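Local coordinates for glyoxalase-like domain protein (Staphylococcus aureus, PDB 3P8A) that is of unknown function but belongs to the glyoxalase-like VOC family and is built mainly from antiparallel beta sheet, at residues A[111-116]-A[168-173]; A[134-139]-A[146-151]; A[190-195]-A[247-252]; A[213-218]-A[227-232]. One frame throughout, in Å; residues are numbered along the deposited sequence.

Interaction 1 (A[111-116]-A[168-173]); sequences CLHTND and IQWEES
In the eight-stranded mixed sheet, strands 106-113 and 166-170 run side by side in the same direction, and their ends meet in the parallel bridge between His113 and Ile168. Ile168 is gripped through both backbone polar atoms: its N donates to Leu112 O at 3.0 Å, and Ile168 O receives Thr114 N at 2.9 Å, nearly along the C=O axis. Beside these bonds the sulfur of Cys111 packs on the CG2 branch of Ile168 (SG to CG2 3.4 Å); that methyl sits between the backbone N and the carbonyl carbon of its own residue. Further on, His113 and Trp170 cross at about a right angle and meet edge to edge, ND1 lying 3.9 Å from CD1 with each atom in the plane of the other ring. Past the bridge the strands part, and a water takes over, accepting from Trp170 N and donating to Thr114 O. Gln169, with CG anti to its N (chi1 -168°) and an extended chain, runs alongside the 114-116 backbone, CG 3.4 Å from Thr114 O. Its OE1 accepts the N-H of Ile117, in the helix for which Asp116 is the N-cap, and a second water lies within bonding distance of both OE1 and Asp116 OD1. Where direct strand pairing stops, the Gln169 amide oxygen and the water at Trp170 N thus carry the connection on.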
loop_
_atom_site.group_PDB
_atom_site.type_symbol
_atom_site.label_atom_id
_atom_site.label_comp_id
_atom_site.label_asym_id
_atom_site.label_seq_id
_atom_site.Cartn_x
_atom_site.Cartn_y
_atom_site.Cartn_z
ATOM N N CYS A 111 2.110 1.373 -0.820
ATOM C CA CYS A 111 2.498 2.263 -1.880
ATOM C C CYS A 111 3.189 3.443 -1.242
ATOM O O CYS A 111 2.699 4.001 -0.264
ATOM C CB CYS A 111 1.253 2.687 -2.658
ATOM S SG CYS A 111 1.559 3.877 -3.988
ATOM N N LEU A 112 4.336 3.817 -1.810
ATOM C CA LEU A 112 5.124 4.918 -1.309
ATOM C C LEU A 112 5.044 6.114 -2.268
ATOM O O LEU A 112 5.216 5.969 -3.476
ATOM C CB LEU A 112 6.594 4.473 -1.084
ATOM C CG LEU A 112 6.850 3.234 -0.182
ATOM C CD1 LEU A 112 8.345 2.902 -0.132
ATOM C CD2 LEU A 112 6.322 3.452 1.261
ATOM N N HIS A 113 4.794 7.289 -1.700
ATOM C CA HIS A 113 4.650 8.568 -2.377
ATOM C C HIS A 113 6.018 9.209 -2.752
ATOM O O HIS A 113 6.918 9.247 -1.913
ATOM C CB HIS A 113 3.851 9.504 -1.439
ATOM C CG HIS A 113 3.893 10.945 -1.827
ATOM N ND1 HIS A 113 2.950 11.484 -2.675
ATOM C CD2 HIS A 113 4.788 11.905 -1.498
ATOM C CE1 HIS A 113 3.299 12.753 -2.844
ATOM N NE2 HIS A 113 4.407 13.048 -2.162
ATOM N N THR A 114 6.120 9.771 -3.977
ATOM C CA THR A 114 7.263 10.566 -4.446
ATOM C C THR A 114 6.805 11.799 -5.195
ATOM O O THR A 114 5.782 11.757 -5.857
ATOM C CB THR A 114 8.228 9.816 -5.371
ATOM O OG1 THR A 114 7.742 8.574 -5.885
ATOM C CG2 THR A 114 9.591 9.803 -4.851
ATOM N N ASN A 115 7.585 12.876 -5.152
ATOM C CA ASN A 115 7.288 14.065 -5.947
ATOM C C ASN A 115 8.074 14.007 -7.269
ATOM O O ASN A 115 7.837 14.822 -8.164
ATOM C CB ASN A 115 7.554 15.338 -5.149
ATOM C CG ASN A 115 6.434 15.672 -4.183
ATOM O OD1 ASN A 115 5.247 15.752 -4.551
ATOM N ND2 ASN A 115 6.791 15.896 -2.927
ATOM N N ASP A 116 8.951 12.987 -7.418
ATOM C CA ASP A 116 9.775 12.788 -8.603
ATOM C C ASP A 116 9.966 11.307 -8.934
ATOM O O ASP A 116 10.994 10.713 -8.590
ATOM C CB ASP A 116 11.120 13.548 -8.476
ATOM C CG ASP A 116 11.848 13.821 -9.792
ATOM O OD1 ASP A 116 11.364 13.358 -10.861
ATOM O OD2 ASP A 116 12.899 14.500 -9.756
ATOM N N ILE A 168 4.213 5.931 -6.271
ATOM C CA ILE A 168 3.178 6.763 -6.831
ATOM C C ILE A 168 3.628 8.221 -6.904
ATOM O O ILE A 168 4.209 8.757 -5.963
ATOM C CB ILE A 168 1.803 6.633 -6.071
ATOM C CG1 ILE A 168 0.634 7.276 -6.880
ATOM C CG2 ILE A 168 1.864 7.193 -4.611
ATOM C CD1 ILE A 168 -0.797 6.756 -6.435
ATOM N N GLN A 169 3.290 8.856 -8.012
ATOM C CA GLN A 169 3.460 10.285 -8.197
ATOM C C GLN A 169 2.111 10.791 -8.705
ATOM O O GLN A 169 1.680 10.451 -9.811
ATOM C CB GLN A 169 4.590 10.662 -9.166
ATOM C CG GLN A 169 4.889 12.172 -9.081
ATOM C CD GLN A 169 5.798 12.663 -10.173
ATOM O OE1 GLN A 169 6.901 12.155 -10.378
ATOM N NE2 GLN A 169 5.380 13.714 -10.839
ATOM N N TRP A 170 1.436 11.554 -7.853
ATOM C CA TRP A 170 0.138 12.166 -8.157
ATOM C C TRP A 170 0.363 13.348 -9.114
ATOM O O TRP A 170 1.306 14.131 -8.908
ATOM C CB TRP A 170 -0.511 12.649 -6.839
ATOM C CG TRP A 170 -0.911 11.528 -5.932
ATOM C CD1 TRP A 170 -0.266 11.114 -4.803
ATOM C CD2 TRP A 170 -2.058 10.682 -6.072
ATOM N NE1 TRP A 170 -0.926 10.043 -4.249
ATOM C CE2 TRP A 170 -2.051 9.782 -4.984
ATOM C CE3 TRP A 170 -3.117 10.619 -6.993
ATOM C CZ2 TRP A 170 -3.040 8.798 -4.816
ATOM C CZ3 TRP A 170 -4.076 9.624 -6.843
ATOM C CH2 TRP A 170 -4.027 8.720 -5.770
ATOM N N GLU A 171 -0.485 13.470 -10.164
ATOM C CA GLU A 171 -0.408 14.593 -11.116
ATOM C C GLU A 171 -0.537 15.902 -10.329
ATOM O O GLU A 171 0.342 16.761 -10.414
ATOM C CB GLU A 171 -1.467 14.459 -12.227
ATOM C CG GLU A 171 -0.895 14.437 -13.640
ATOM C CD GLU A 171 0.150 13.383 -13.972
ATOM O OE1 GLU A 171 1.264 13.777 -14.387
ATOM O OE2 GLU A 171 -0.148 12.171 -13.852
ATOM N N GLU A 172 -1.565 15.978 -9.463
ATOM C CA GLU A 172 -1.812 17.081 -8.528
ATOM C C GLU A 172 -0.588 17.242 -7.602
ATOM O O GLU A 172 0.000 16.256 -7.138
ATOM C CB GLU A 172 -3.075 16.797 -7.707
ATOM C CG GLU A 172 -3.874 18.025 -7.328
ATOM C CD GLU A 172 -5.353 17.734 -7.171
ATOM O OE1 GLU A 172 -6.095 17.870 -8.172
ATOM O OE2 GLU A 172 -5.761 17.314 -6.063
ATOM N N SER A 173 -0.176 18.491 -7.401
ATOM C CA SER A 173 0.986 18.850 -6.606
ATOM C C SER A 173 0.846 18.471 -5.127
ATOM O O SER A 173 -0.244 18.161 -4.627
ATOM C CB SER A 173 1.268 20.350 -6.724
ATOM O OG SER A 173 1.220 20.832 -8.059
HETATM O O HOH W 1 2.781 12.731 -5.954
HETATM O O HOH W 2 9.026 12.865 -12.426
#

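Interaction 2 (A[134-139]-A[146-151])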
loop_
_atom_site.group_PDB
_atom_site.type_symbol
_atom_site.label_atom_id
_atom_site.label_comp_id
_atom_site.label_asym_id
_atom_site.label_seq_id
_atom_site.Cartn_x
_atom_site.Cartn_y
_atom_site.Cartn_z
ATOM N N PRO A 134 7.374 4.397 -15.701
ATOM C CA PRO A 134 6.075 4.808 -15.127
ATOM C C PRO A 134 4.842 4.456 -15.947
ATOM O O PRO A 134 4.831 4.616 -17.175
ATOM C CB PRO A 134 6.233 6.317 -14.911
ATOM C CG PRO A 134 7.712 6.556 -14.918
ATOM C CD PRO A 134 8.261 5.557 -15.883
ATOM N N ILE A 135 3.822 3.920 -15.246
ATOM C CA ILE A 135 2.527 3.522 -15.791
ATOM C C ILE A 135 1.547 4.665 -15.519
ATOM O O ILE A 135 1.280 4.968 -14.352
ATOM C CB ILE A 135 2.026 2.190 -15.155
ATOM C CG1 ILE A 135 3.026 1.002 -15.341
ATOM C CG2 ILE A 135 0.601 1.832 -15.614
ATOM C CD1 ILE A 135 3.206 0.468 -16.774
ATOM N N GLN A 136 0.983 5.270 -16.584
ATOM C CA GLN A 136 -0.024 6.332 -16.445
ATOM C C GLN A 136 -1.362 5.734 -15.977
ATOM O O GLN A 136 -1.798 4.691 -16.474
ATOM C CB GLN A 136 -0.184 7.118 -17.755
ATOM C CG GLN A 136 0.481 8.512 -17.730
ATOM C CD GLN A 136 -0.135 9.518 -16.769
ATOM O OE1 GLN A 136 -1.332 9.489 -16.438
ATOM N NE2 GLN A 136 0.675 10.464 -16.326
HETATM N N MSE A 137 -1.975 6.360 -14.960
HETATM C CA MSE A 137 -3.199 5.855 -14.345
HETATM C C MSE A 137 -4.214 6.968 -14.144
HETATM O O MSE A 137 -3.845 8.125 -13.930
HETATM C CB MSE A 137 -2.877 5.286 -12.952
HETATM C CG MSE A 137 -1.994 4.049 -12.938
HETATM SE SE MSE A 137 -2.910 2.381 -13.418
HETATM C CE MSE A 137 -4.290 2.340 -12.045
ATOM N N GLU A 138 -5.495 6.598 -14.120
ATOM C CA GLU A 138 -6.579 7.532 -13.867
ATOM C C GLU A 138 -7.818 6.813 -13.360
ATOM O O GLU A 138 -7.967 5.607 -13.534
ATOM C CB GLU A 138 -6.944 8.374 -15.118
ATOM C CG GLU A 138 -7.546 7.579 -16.270
ATOM C CD GLU A 138 -8.214 8.398 -17.362
ATOM O OE1 GLU A 138 -9.200 7.895 -17.952
ATOM O OE2 GLU A 138 -7.751 9.529 -17.641
ATOM N N ARG A 139 -8.698 7.577 -12.747
ATOM C CA ARG A 139 -10.026 7.178 -12.311
ATOM C C ARG A 139 -10.874 8.440 -12.251
ATOM O O ARG A 139 -10.371 9.513 -11.893
ATOM C CB ARG A 139 -10.064 6.324 -11.000
ATOM C CG ARG A 139 -9.536 6.990 -9.744
ATOM C CD ARG A 139 -9.793 6.196 -8.462
ATOM N NE ARG A 139 -8.892 6.615 -7.382
ATOM C CZ ARG A 139 -9.079 7.661 -6.576
ATOM N NH1 ARG A 139 -10.156 8.427 -6.705
ATOM N NH2 ARG A 139 -8.186 7.951 -5.641
ATOM N N LYS A 146 -11.961 13.526 -12.782
ATOM C CA LYS A 146 -10.772 12.755 -13.139
ATOM C C LYS A 146 -9.565 13.025 -12.248
ATOM O O LYS A 146 -9.121 14.172 -12.130
ATOM C CB LYS A 146 -10.393 12.967 -14.613
ATOM C CG LYS A 146 -11.123 12.021 -15.556
ATOM C CD LYS A 146 -11.308 12.604 -16.948
ATOM C CE LYS A 146 -12.665 13.245 -17.146
ATOM N NZ LYS A 146 -12.740 13.987 -18.434
ATOM N N VAL A 147 -9.010 11.958 -11.649
ATOM C CA VAL A 147 -7.813 12.053 -10.816
ATOM C C VAL A 147 -6.699 11.282 -11.516
ATOM O O VAL A 147 -6.933 10.160 -11.954
ATOM C CB VAL A 147 -8.017 11.648 -9.323
ATOM C CG1 VAL A 147 -8.916 12.648 -8.590
ATOM C CG2 VAL A 147 -8.564 10.240 -9.182
ATOM N N LYS A 148 -5.523 11.904 -11.699
ATOM C CA LYS A 148 -4.413 11.272 -12.419
ATOM C C LYS A 148 -3.154 11.026 -11.582
ATOM O O LYS A 148 -2.835 11.778 -10.649
ATOM C CB LYS A 148 -4.062 12.036 -13.710
ATOM C CG LYS A 148 -5.205 12.120 -14.722
ATOM C CD LYS A 148 -4.712 12.137 -16.169
ATOM C CE LYS A 148 -4.616 13.516 -16.769
ATOM N NZ LYS A 148 -4.349 13.454 -18.230
ATOM N N TRP A 149 -2.449 9.943 -11.916
ATOM C CA TRP A 149 -1.205 9.571 -11.258
ATOM C C TRP A 149 -0.370 8.634 -12.123
ATOM O O TRP A 149 -0.850 8.128 -13.145
ATOM C CB TRP A 149 -1.480 8.971 -9.853
ATOM C CG TRP A 149 -2.140 7.627 -9.842
ATOM C CD1 TRP A 149 -1.522 6.420 -9.720
ATOM C CD2 TRP A 149 -3.547 7.350 -9.938
ATOM N NE1 TRP A 149 -2.453 5.410 -9.676
ATOM C CE2 TRP A 149 -3.707 5.951 -9.808
ATOM C CE3 TRP A 149 -4.698 8.152 -10.094
ATOM C CZ2 TRP A 149 -4.959 5.330 -9.886
ATOM C CZ3 TRP A 149 -5.939 7.535 -10.148
ATOM C CH2 TRP A 149 -6.062 6.142 -10.040
ATOM N N GLN A 150 0.877 8.417 -11.702
ATOM C CA GLN A 150 1.805 7.482 -12.328
ATOM C C GLN A 150 2.275 6.493 -11.281
ATOM O O GLN A 150 2.505 6.872 -10.134
ATOM C CB GLN A 150 3.045 8.182 -12.895
ATOM C CG GLN A 150 2.769 9.227 -13.960
ATOM C CD GLN A 150 4.040 9.999 -14.188
ATOM O OE1 GLN A 150 4.217 11.126 -13.709
ATOM N NE2 GLN A 150 5.014 9.347 -14.794
ATOM N N LEU A 151 2.452 5.241 -11.688
ATOM C CA LEU A 151 2.974 4.184 -10.827
ATOM C C LEU A 151 4.291 3.655 -11.401
ATOM O O LEU A 151 4.484 3.655 -12.614
ATOM C CB LEU A 151 1.976 3.028 -10.682
ATOM C CG LEU A 151 0.607 3.369 -10.082
ATOM C CD1 LEU A 151 -0.236 2.147 -9.994
ATOM C CD2 LEU A 151 0.731 3.980 -8.697
#
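Residues Ile135, Met137 and Arg139 pair with Leu151, Trp149 and Val147 through six backbone hydrogen bonds, an antiparallel hairpin whose two strand segments are inclined at 156°. On the face carrying these residues, Met137 (a selenomethionine) lies over the Trp149 indole: its CB stands 3.4 Å from the centroid of the five-membered ring, over the face, in a CH-pi contact. The indole reaches back under the opposite strand because its CG sits between the backbone N and the carbonyl carbon (chi1 69°). Arg139 CG meets the far edge of the same ring, 3.6 Å from Trp149 CH2, and the CG2 methyl of Val147 covers one face of the guanidinium, 3.5 Å from Arg139 NH1. Met137 CG also touches Leu151 CD1 at 3.9 Å. On the reverse face the amide planes of Gln136 and Gln150 are 14° apart, with Gln136 NE2 3.4 Å from Gln150 CG; that NE2 donates to Glu171 OE2. Trp149 also meets the ring of Trp170. Carbon contacts hold the aliphatic stem and one guanidinium face of Arg139, yet its NH2 still hydrogen-bonds a bound glycerol, which probably comes from the crystallisation liquor but may mark a pocket beside this buried cation.

Interaction 3 (A[190-195]-A[247-252])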
loop_
_atom_site.group_PDB
_atom_site.type_symbol
_atom_site.label_atom_id
_atom_site.label_comp_id
_atom_site.label_asym_id
_atom_site.label_seq_id
_atom_site.Cartn_x
_atom_site.Cartn_y
_atom_site.Cartn_z
ATOM N N SER A 190 -3.881 8.057 13.054
ATOM C CA SER A 190 -2.545 8.234 12.523
ATOM C C SER A 190 -1.916 6.847 12.353
ATOM O O SER A 190 -1.822 6.097 13.327
ATOM C CB SER A 190 -1.713 9.091 13.476
ATOM O OG SER A 190 -0.547 9.585 12.838
ATOM N N ILE A 191 -1.542 6.476 11.112
ATOM C CA ILE A 191 -0.874 5.197 10.856
ATOM C C ILE A 191 0.509 5.297 11.527
ATOM O O ILE A 191 1.197 6.308 11.375
ATOM C CB ILE A 191 -0.827 4.810 9.351
ATOM C CG1 ILE A 191 -2.240 4.433 8.832
ATOM C CG2 ILE A 191 0.163 3.663 9.093
ATOM C CD1 ILE A 191 -2.469 4.597 7.357
ATOM N N GLU A 192 0.872 4.281 12.318
ATOM C CA GLU A 192 2.129 4.256 13.051
ATOM C C GLU A 192 3.075 3.186 12.528
ATOM O O GLU A 192 4.278 3.435 12.422
ATOM C CB GLU A 192 1.823 4.012 14.536
ATOM C CG GLU A 192 3.015 4.135 15.470
ATOM C CD GLU A 192 2.748 3.750 16.910
ATOM O OE1 GLU A 192 1.643 3.242 17.211
ATOM O OE2 GLU A 192 3.661 3.950 17.742
ATOM N N THR A 193 2.548 1.968 12.267
ATOM C CA THR A 193 3.364 0.832 11.866
ATOM C C THR A 193 2.619 -0.060 10.911
ATOM O O THR A 193 1.410 -0.242 11.028
ATOM C CB THR A 193 3.780 0.018 13.124
ATOM O OG1 THR A 193 4.375 0.888 14.076
ATOM C CG2 THR A 193 4.764 -1.122 12.818
ATOM N N VAL A 194 3.373 -0.664 10.010
ATOM C CA VAL A 194 2.918 -1.666 9.068
ATOM C C VAL A 194 3.740 -2.895 9.402
ATOM O O VAL A 194 4.987 -2.835 9.448
ATOM C CB VAL A 194 3.037 -1.233 7.577
ATOM C CG1 VAL A 194 2.713 -2.403 6.634
ATOM C CG2 VAL A 194 2.099 -0.081 7.296
ATOM N N ILE A 195 3.027 -3.975 9.738
ATOM C CA ILE A 195 3.649 -5.231 10.083
ATOM C C ILE A 195 3.550 -6.212 8.921
ATOM O O ILE A 195 2.452 -6.499 8.404
ATOM C CB ILE A 195 3.149 -5.826 11.438
ATOM C CG1 ILE A 195 3.406 -4.835 12.592
ATOM C CG2 ILE A 195 3.897 -7.148 11.721
ATOM C CD1 ILE A 195 3.018 -5.372 14.039
ATOM N N SER A 247 -0.624 -6.662 9.310
ATOM C CA SER A 247 -1.403 -5.753 10.115
ATOM C C SER A 247 -0.913 -4.325 10.039
ATOM O O SER A 247 0.206 -4.061 9.601
ATOM C CB SER A 247 -1.418 -6.226 11.576
ATOM O OG SER A 247 -0.194 -5.979 12.242
ATOM N N VAL A 248 -1.770 -3.412 10.444
ATOM C CA VAL A 248 -1.473 -1.981 10.480
ATOM C C VAL A 248 -1.809 -1.498 11.902
ATOM O O VAL A 248 -2.811 -1.939 12.491
ATOM C CB VAL A 248 -2.175 -1.190 9.320
ATOM C CG1 VAL A 248 -3.697 -1.095 9.502
ATOM C CG2 VAL A 248 -1.561 0.199 9.130
ATOM N N ILE A 249 -0.933 -0.669 12.487
ATOM C CA ILE A 249 -1.125 -0.118 13.831
ATOM C C ILE A 249 -1.486 1.330 13.648
ATOM O O ILE A 249 -0.734 2.071 13.025
ATOM C CB ILE A 249 0.080 -0.326 14.795
ATOM C CG1 ILE A 249 0.477 -1.826 14.876
ATOM C CG2 ILE A 249 -0.229 0.254 16.195
ATOM C CD1 ILE A 249 1.771 -2.096 15.662
ATOM N N ILE A 250 -2.671 1.704 14.126
ATOM C CA ILE A 250 -3.235 3.047 13.980
ATOM C C ILE A 250 -3.407 3.667 15.336
ATOM O O ILE A 250 -4.120 3.125 16.178
ATOM C CB ILE A 250 -4.562 3.082 13.163
ATOM C CG1 ILE A 250 -4.415 2.366 11.799
ATOM C CG2 ILE A 250 -4.988 4.550 12.915
ATOM C CD1 ILE A 250 -5.794 1.951 11.134
ATOM N N LYS A 251 -2.760 4.805 15.551
ATOM C CA LYS A 251 -2.898 5.542 16.795
ATOM C C LYS A 251 -4.275 6.210 16.731
ATOM O O LYS A 251 -4.642 6.762 15.689
ATOM C CB LYS A 251 -1.780 6.583 16.925
ATOM C CG LYS A 251 -0.474 6.014 17.461
ATOM C CD LYS A 251 0.546 7.130 17.732
ATOM C CE LYS A 251 1.600 7.322 16.653
ATOM N NZ LYS A 251 1.049 7.861 15.376
ATOM N N ASP A 252 -5.070 6.064 17.787
ATOM C CA ASP A 252 -6.421 6.627 17.844
ATOM C C ASP A 252 -6.512 7.577 19.040
ATOM O O ASP A 252 -6.483 7.126 20.185
ATOM C CB ASP A 252 -7.487 5.503 17.897
ATOM C CG ASP A 252 -8.949 5.944 17.948
ATOM O OD1 ASP A 252 -9.235 7.120 17.618
ATOM O OD2 ASP A 252 -9.815 5.095 18.269
HETATM O O HOH W 3 3.176 8.063 13.436
#
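Ile249 O takes two N-H groups from the facing strand: Glu192 N donates at 2.8 Å, whereas the bond from Thr193 N is weak, at 3.4 Å. Ile249 N returns a nearly straight bond to Thr193 O (2.8 Å, 171° at the hydrogen). Around this point Ile249 CD1 packs against Thr193 CB and, at 3.9 Å, Ile195 CD1. On the other face of the sheet, Val248 CG2 touches both Ile191 CG2, at 3.9 Å, and Val194 CG2; it stands anti to the backbone N of Val248, which directs it to the facing strand. Two residues opposite one make a classic beta bulge, a one-residue shift of register in the antiparallel pairing of strands 189-198 and 244-252, central members of the second sheet. The bulge turns Glu192 toward Lys251, and the two side chains cross at about a right angle, with Glu192 OE1 3.5 Å from Lys251 CG. The charged ends remain apart, Glu192 OE1 lying 5.0 Å from Lys251 NZ. Lys251, bent at its last two torsions, instead sends NZ to a water, 2.9 Å away, that also donates weakly to Ile191 O. Farther out, backbone bonds from Val194 to Tyr234 and Arg236 fix one flank, and Val248 is bonded to Ile267 on the other.

Interaction 4 (A[213-218]-A[227-232]); sequences DMDIVE and ILKNDD
Charged groups converge on Lys229, whose ammonium is held by both Asp215 and the backbone and side chain of Asp213. NZ makes a salt bridge with Asp215 OD1 at 2.8 Å, approaching from above the carboxylate plane, and a longer one with Asp213 OD2 at 3.5 Å. It also donates to Asp213 O at 2.9 Å, from 55° out of the carbonyl plane. The chain runs extended as far as CE and turns only at the last torsion (chi4 60°), which brings NZ in between these three oxygens; Asp215 and Lys229 cross at about a right angle. Spreading one positive charge over two carboxylates and a carbonyl would be expected to stabilise the ionised forms of all three side chains.

The backbone bonds belong to the antiparallel bridge between Asp215 and Ile227, each N donating to the other's O (2.8 Å from Asp215 N to Ile227 O). This is the open end of the hairpin of strands 215-219 and 223-227, at the rim of the second sheet. Helix 201-212 leads into it through Asp213, and a type I turn from Leu228 to Asp231 carries the chain on toward strand 234-239.

Two waters add links: one accepts from Lys229 N and donates to Asp213 O, the other donates to Asp215 OD2 and, weakly, to Leu228 O.

Apolar contacts lie beside the bridge. Met214, a selenomethionine extended beyond CG, lays CE against Leu228 CD2 at 3.8 Å, and Trp208 and Phe235 pack on its side chain. Val217 CG2 meets Ile227 CG2 at 3.6 Å; Tyr234 touches both residues.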
loop_
_atom_site.group_PDB
_atom_site.type_symbol
_atom_site.label_atom_id
_atom_site.label_comp_id
_atom_site.label_asym_id
_atom_site.label_seq_id
_atom_site.Cartn_x
_atom_site.Cartn_y
_atom_site.Cartn_z
ATOM N N ASP A 213 15.977 2.952 0.445
ATOM C CA ASP A 213 16.946 3.764 1.173
ATOM C C ASP A 213 16.507 3.967 2.634
ATOM O O ASP A 213 16.570 5.071 3.180
ATOM C CB ASP A 213 17.141 5.119 0.440
ATOM C CG ASP A 213 18.590 5.478 0.239
ATOM O OD1 ASP A 213 19.052 5.458 -0.931
ATOM O OD2 ASP A 213 19.276 5.750 1.248
HETATM N N MSE A 214 15.997 2.895 3.244
HETATM C CA MSE A 214 15.479 2.933 4.599
HETATM C C MSE A 214 16.590 2.849 5.648
HETATM O O MSE A 214 17.713 2.471 5.322
HETATM C CB MSE A 214 14.469 1.783 4.792
HETATM C CG MSE A 214 13.110 2.055 4.171
HETATM SE SE MSE A 214 11.929 0.507 4.386
HETATM C CE MSE A 214 10.356 1.037 3.312
ATOM N N ASP A 215 16.280 3.232 6.889
ATOM C CA ASP A 215 17.193 3.160 8.030
ATOM C C ASP A 215 16.750 1.970 8.898
ATOM O O ASP A 215 15.568 1.619 8.889
ATOM C CB ASP A 215 17.150 4.458 8.864
ATOM C CG ASP A 215 17.767 5.710 8.222
ATOM O OD1 ASP A 215 18.801 5.580 7.526
ATOM O OD2 ASP A 215 17.250 6.818 8.470
ATOM N N ILE A 216 17.715 1.324 9.579
ATOM C CA ILE A 216 17.474 0.204 10.485
ATOM C C ILE A 216 17.191 0.818 11.843
ATOM O O ILE A 216 17.955 1.659 12.317
ATOM C CB ILE A 216 18.656 -0.811 10.547
ATOM C CG1 ILE A 216 19.013 -1.356 9.155
ATOM C CG2 ILE A 216 18.372 -1.976 11.528
ATOM C CD1 ILE A 216 20.497 -1.501 8.907
ATOM N N VAL A 217 16.105 0.382 12.473
ATOM C CA VAL A 217 15.676 0.865 13.781
ATOM C C VAL A 217 15.985 -0.191 14.868
ATOM O O VAL A 217 16.478 0.145 15.936
ATOM C CB VAL A 217 14.161 1.224 13.711
ATOM C CG1 VAL A 217 13.580 1.542 15.081
ATOM C CG2 VAL A 217 13.920 2.381 12.758
ATOM N N GLU A 218 15.657 -1.451 14.603
ATOM C CA GLU A 218 15.782 -2.523 15.568
ATOM C C GLU A 218 16.001 -3.825 14.852
ATOM O O GLU A 218 15.431 -4.052 13.796
ATOM C CB GLU A 218 14.501 -2.590 16.440
ATOM C CG GLU A 218 14.304 -3.878 17.259
ATOM C CD GLU A 218 15.204 -4.039 18.465
ATOM O OE1 GLU A 218 15.777 -3.016 18.897
ATOM O OE2 GLU A 218 15.312 -5.168 19.004
ATOM N N ILE A 227 12.612 2.141 8.829
ATOM C CA ILE A 227 11.951 3.432 8.721
ATOM C C ILE A 227 12.423 4.137 7.449
ATOM O O ILE A 227 13.593 4.021 7.085
ATOM C CB ILE A 227 12.115 4.308 10.013
ATOM C CG1 ILE A 227 11.035 5.426 10.085
ATOM C CG2 ILE A 227 13.565 4.854 10.189
ATOM C CD1 ILE A 227 10.922 6.266 11.469
ATOM N N LEU A 228 11.523 4.878 6.777
ATOM C CA LEU A 228 11.917 5.675 5.617
ATOM C C LEU A 228 12.620 6.907 6.175
ATOM O O LEU A 228 12.301 7.344 7.277
ATOM C CB LEU A 228 10.692 6.101 4.815
ATOM C CG LEU A 228 10.005 5.042 3.995
ATOM C CD1 LEU A 228 8.562 5.437 3.734
ATOM C CD2 LEU A 228 10.741 4.795 2.683
ATOM N N LYS A 229 13.579 7.469 5.435
ATOM C CA LYS A 229 14.319 8.653 5.904
ATOM C C LYS A 229 13.442 9.894 6.109
ATOM O O LYS A 229 13.762 10.732 6.964
ATOM C CB LYS A 229 15.475 8.983 4.943
ATOM C CG LYS A 229 16.692 8.120 5.193
ATOM C CD LYS A 229 17.651 8.116 4.007
ATOM C CE LYS A 229 18.953 7.436 4.351
ATOM N NZ LYS A 229 18.776 6.015 4.751
ATOM N N ASN A 230 12.335 9.997 5.340
ATOM C CA ASN A 230 11.454 11.170 5.335
ATOM C C ASN A 230 10.028 10.923 5.792
ATOM O O ASN A 230 9.120 11.673 5.424
ATOM C CB ASN A 230 11.494 11.831 3.941
ATOM C CG ASN A 230 12.902 12.152 3.501
ATOM O OD1 ASN A 230 13.524 13.088 4.003
ATOM N ND2 ASN A 230 13.478 11.299 2.663
ATOM N N ASP A 231 9.822 9.888 6.614
ATOM C CA ASP A 231 8.502 9.581 7.156
ATOM C C ASP A 231 8.603 8.938 8.543
ATOM O O ASP A 231 9.621 8.314 8.857
ATOM C CB ASP A 231 7.689 8.709 6.181
ATOM C CG ASP A 231 6.190 8.827 6.372
ATOM O OD1 ASP A 231 5.758 9.431 7.387
ATOM O OD2 ASP A 231 5.445 8.335 5.508
ATOM N N ASP A 232 7.560 9.089 9.364
ATOM C CA ASP A 232 7.561 8.540 10.730
ATOM C C ASP A 232 6.938 7.132 10.888
ATOM O O ASP A 232 6.866 6.654 12.016
ATOM C CB ASP A 232 6.922 9.506 11.770
ATOM C CG ASP A 232 6.930 10.996 11.496
ATOM O OD1 ASP A 232 5.888 11.640 11.742
ATOM O OD2 ASP A 232 8.011 11.540 11.139
HETATM O O HOH W 4 13.956 6.525 2.470
HETATM O O HOH W 5 14.980 7.936 9.280
#

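Overall arrangement
Interactions 1 and 2 share the eight-stranded sheet, where strands 166-170 and 147-155 are neighbours; their centres lie about 10 Å apart, and backbone pairs such as Gln169 O with Gln150 N join them. Interactions 3 and 4 belong to the second, seven-stranded sheet, with centres about 15 Å apart and no touch. Along the chain, interaction 2 falls between the two segments of interaction 1, and interaction 4 between those of interaction 3. Leu112 of interaction 1 packs on Leu228 of interaction 4, in the loop following strand 223-227. Interactions 2 and 3, whose centres are about 27 Å apart, lie on opposite sides of the chain's centre. Both sheets share the strand order 2-3-4-1-5, perhaps reflecting a repeated unit.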